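Local coordinates for protein N-acyl-D-glutamate deacylase (Bordetella bronchiseptica, PDB 3GIP) that hydrolyses the amide bond of N-acyl-D-glutamate, releasing the acyl group and D-glutamate, as a zinc-containing deacylase of the amidohydrolase superfamily, at residues L188-G193 / S288-P293. Numbering follows the deposited sequence.
Sequences LAYQPG and STILIP. With ACY (acetic acid), chain C; FMT (formic acid), chain D.
Tyr190 and Thr289 meet at the wall of the zinc-containing active-site pocket of an amidohydrolase (TIM-barrel) fold, joining the loop that follows barrel strand 183-187 to strand 287-290 of a small antiparallel sheet. The two side chains reach for one another from facing walls, and Thr289 OG1 donates a short hydrogen bond of 2.6 Å to Tyr190 OH. With OG1 anti to the backbone N (chi1 -175°), the Thr289 hydroxyl reaches the phenol, while its CG2 stays farther off. Tyr190 OH in turn donates to O of a bound acetic acid, also at 2.6 Å, and this oxygen lies at the ring edge, in its plane. The phenol oxygen is thus gripped by two bonds, accepting one and donating the other, which restricts the rotation of the hydroxyl. Nearer the backbone end of the ring, CD1 of Tyr190 touches CD1 of Ile290 at 4.2 Å, an apolar contact between side chains running alongside each other in opposing senses. Ser288 binds a formic acid through its backbone, N to O1 at 3.0 Å and nearly straight (175°); Tyr282, Lys250 and Arg376 hold the same molecule. Both small acids probably entered from the crystallisation solution, yet such molecules often mark pockets. The nearest atom of the Tyr190 side chain is about 4 Å from the zinc, and its ring meets that of the zinc ligand His218, their planes inclined at about 55°. Beyond this pair, strand 287-290 runs antiparallel to strand 339-343, whose Tyr343 touches Thr289, while Pro192, in the loop leading to helix 198-210, packs against helix 146-153.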
loop_
_atom_site.group_PDB
_atom_site.type_symbol
_atom_site.label_atom_id
_atom_site.label_comp_id
_atom_site.label_asym_id
_atom_site.label_seq_id
_atom_site.Cartn_x
_atom_site.Cartn_y
_atom_site.Cartn_z
ATOM N N LEU A 188 -4.178 2.394 -14.791
ATOM C CA LEU A 188 -4.880 2.318 -16.064
ATOM C C LEU A 188 -6.314 2.827 -16.061
ATOM O O LEU A 188 -6.899 3.049 -17.120
ATOM C CB LEU A 188 -4.808 0.882 -16.600
ATOM C CG LEU A 188 -3.376 0.335 -16.693
ATOM C CD1 LEU A 188 -3.393 -1.033 -17.352
ATOM C CD2 LEU A 188 -2.492 1.297 -17.492
ATOM N N ALA A 189 -6.870 3.035 -14.872
ATOM C CA ALA A 189 -8.231 3.546 -14.750
ATOM C C ALA A 189 -8.202 5.071 -14.706
ATOM O O ALA A 189 -9.248 5.717 -14.703
ATOM C CB ALA A 189 -8.884 3.000 -13.472
ATOM N N TYR A 190 -6.997 5.640 -14.672
ATOM C CA TYR A 190 -6.819 7.089 -14.591
ATOM C C TYR A 190 -6.080 7.694 -15.777
ATOM O O TYR A 190 -5.374 7.005 -16.513
ATOM C CB TYR A 190 -6.009 7.460 -13.348
ATOM C CG TYR A 190 -6.554 6.959 -12.038
ATOM C CD1 TYR A 190 -7.839 7.289 -11.623
ATOM C CD2 TYR A 190 -5.759 6.190 -11.187
ATOM C CE1 TYR A 190 -8.321 6.871 -10.387
ATOM C CE2 TYR A 190 -6.231 5.768 -9.952
ATOM C CZ TYR A 190 -7.512 6.114 -9.558
ATOM O OH TYR A 190 -7.983 5.703 -8.331
ATOM N N GLN A 191 -6.241 9.002 -15.936
ATOM C CA GLN A 191 -5.536 9.726 -16.981
ATOM C C GLN A 191 -4.203 10.081 -16.338
ATOM O O GLN A 191 -4.142 10.352 -15.137
ATOM C CB GLN A 191 -6.288 11.006 -17.352
ATOM C CG GLN A 191 -7.577 10.767 -18.106
ATOM C CD GLN A 191 -7.357 10.008 -19.397
ATOM O OE1 GLN A 191 -6.542 10.403 -20.233
ATOM N NE2 GLN A 191 -8.085 8.912 -19.570
ATOM N N PRO A 192 -3.114 10.086 -17.118
ATOM C CA PRO A 192 -3.032 9.791 -18.552
ATOM C C PRO A 192 -2.701 8.328 -18.861
ATOM O O PRO A 192 -2.645 7.931 -20.025
ATOM C CB PRO A 192 -1.925 10.725 -19.011
ATOM C CG PRO A 192 -0.955 10.606 -17.869
ATOM C CD PRO A 192 -1.852 10.676 -16.637
ATOM N N GLY A 193 -2.480 7.530 -17.819
ATOM C CA GLY A 193 -2.140 6.130 -18.023
ATOM C C GLY A 193 -3.100 5.339 -18.894
ATOM O O GLY A 193 -2.684 4.453 -19.640
ATOM N N SER A 288 -12.040 4.207 -2.376
ATOM C CA SER A 288 -11.927 5.643 -2.167
ATOM C C SER A 288 -10.881 6.214 -3.104
ATOM O O SER A 288 -9.754 5.736 -3.153
ATOM C CB SER A 288 -11.538 5.961 -0.720
ATOM O OG SER A 288 -11.530 7.367 -0.499
ATOM N N THR A 289 -11.269 7.224 -3.866
ATOM C CA THR A 289 -10.342 7.861 -4.787
ATOM C C THR A 289 -10.956 9.182 -5.216
ATOM O O THR A 289 -11.842 9.703 -4.543
ATOM C CB THR A 289 -10.061 6.958 -6.019
ATOM O OG1 THR A 289 -9.054 7.567 -6.838
ATOM C CG2 THR A 289 -11.322 6.745 -6.843
ATOM N N ILE A 290 -10.484 9.738 -6.324
ATOM C CA ILE A 290 -11.022 11.003 -6.793
ATOM C C ILE A 290 -12.504 10.876 -7.134
ATOM O O ILE A 290 -12.988 9.787 -7.458
ATOM C CB ILE A 290 -10.258 11.490 -8.037
ATOM C CG1 ILE A 290 -10.333 10.437 -9.146
ATOM C CG2 ILE A 290 -8.810 11.755 -7.664
ATOM C CD1 ILE A 290 -9.682 10.865 -10.456
ATOM N N LEU A 291 -13.225 11.986 -7.035
ATOM C CA LEU A 291 -14.642 11.990 -7.359
ATOM C C LEU A 291 -14.774 11.904 -8.873
ATOM O O LEU A 291 -14.174 12.695 -9.608
ATOM C CB LEU A 291 -15.319 13.264 -6.845
ATOM C CG LEU A 291 -16.811 13.394 -7.170
ATOM C CD1 LEU A 291 -17.581 12.234 -6.557
ATOM C CD2 LEU A 291 -17.332 14.713 -6.627
ATOM N N ILE A 292 -15.558 10.936 -9.333
ATOM C CA ILE A 292 -15.769 10.712 -10.759
ATOM C C ILE A 292 -17.239 10.950 -11.093
ATOM O O ILE A 292 -18.102 10.140 -10.760
ATOM C CB ILE A 292 -15.358 9.270 -11.122
ATOM C CG1 ILE A 292 -13.882 9.064 -10.769
ATOM C CG2 ILE A 292 -15.604 9.007 -12.598
ATOM C CD1 ILE A 292 -13.439 7.617 -10.755
ATOM N N PRO A 293 -17.545 12.078 -11.750
ATOM C CA PRO A 293 -18.924 12.413 -12.115
ATOM C C PRO A 293 -19.670 11.329 -12.887
ATOM O O PRO A 293 -20.888 11.200 -12.762
ATOM C CB PRO A 293 -18.763 13.696 -12.924
ATOM C CG PRO A 293 -17.576 14.339 -12.283
ATOM C CD PRO A 293 -16.628 13.167 -12.130
HETATM C C ACY C . -6.397 4.381 -5.510
HETATM O O ACY C . -6.412 4.469 -6.716
HETATM O OXT ACY C . -5.973 3.257 -4.932
HETATM C CH3 ACY C . -6.855 5.533 -4.662
HETATM C C FMT D . -9.395 2.045 -4.366
HETATM O O1 FMT D . -9.683 2.754 -3.433
HETATM O O2 FMT D . -9.454 0.717 -4.232
#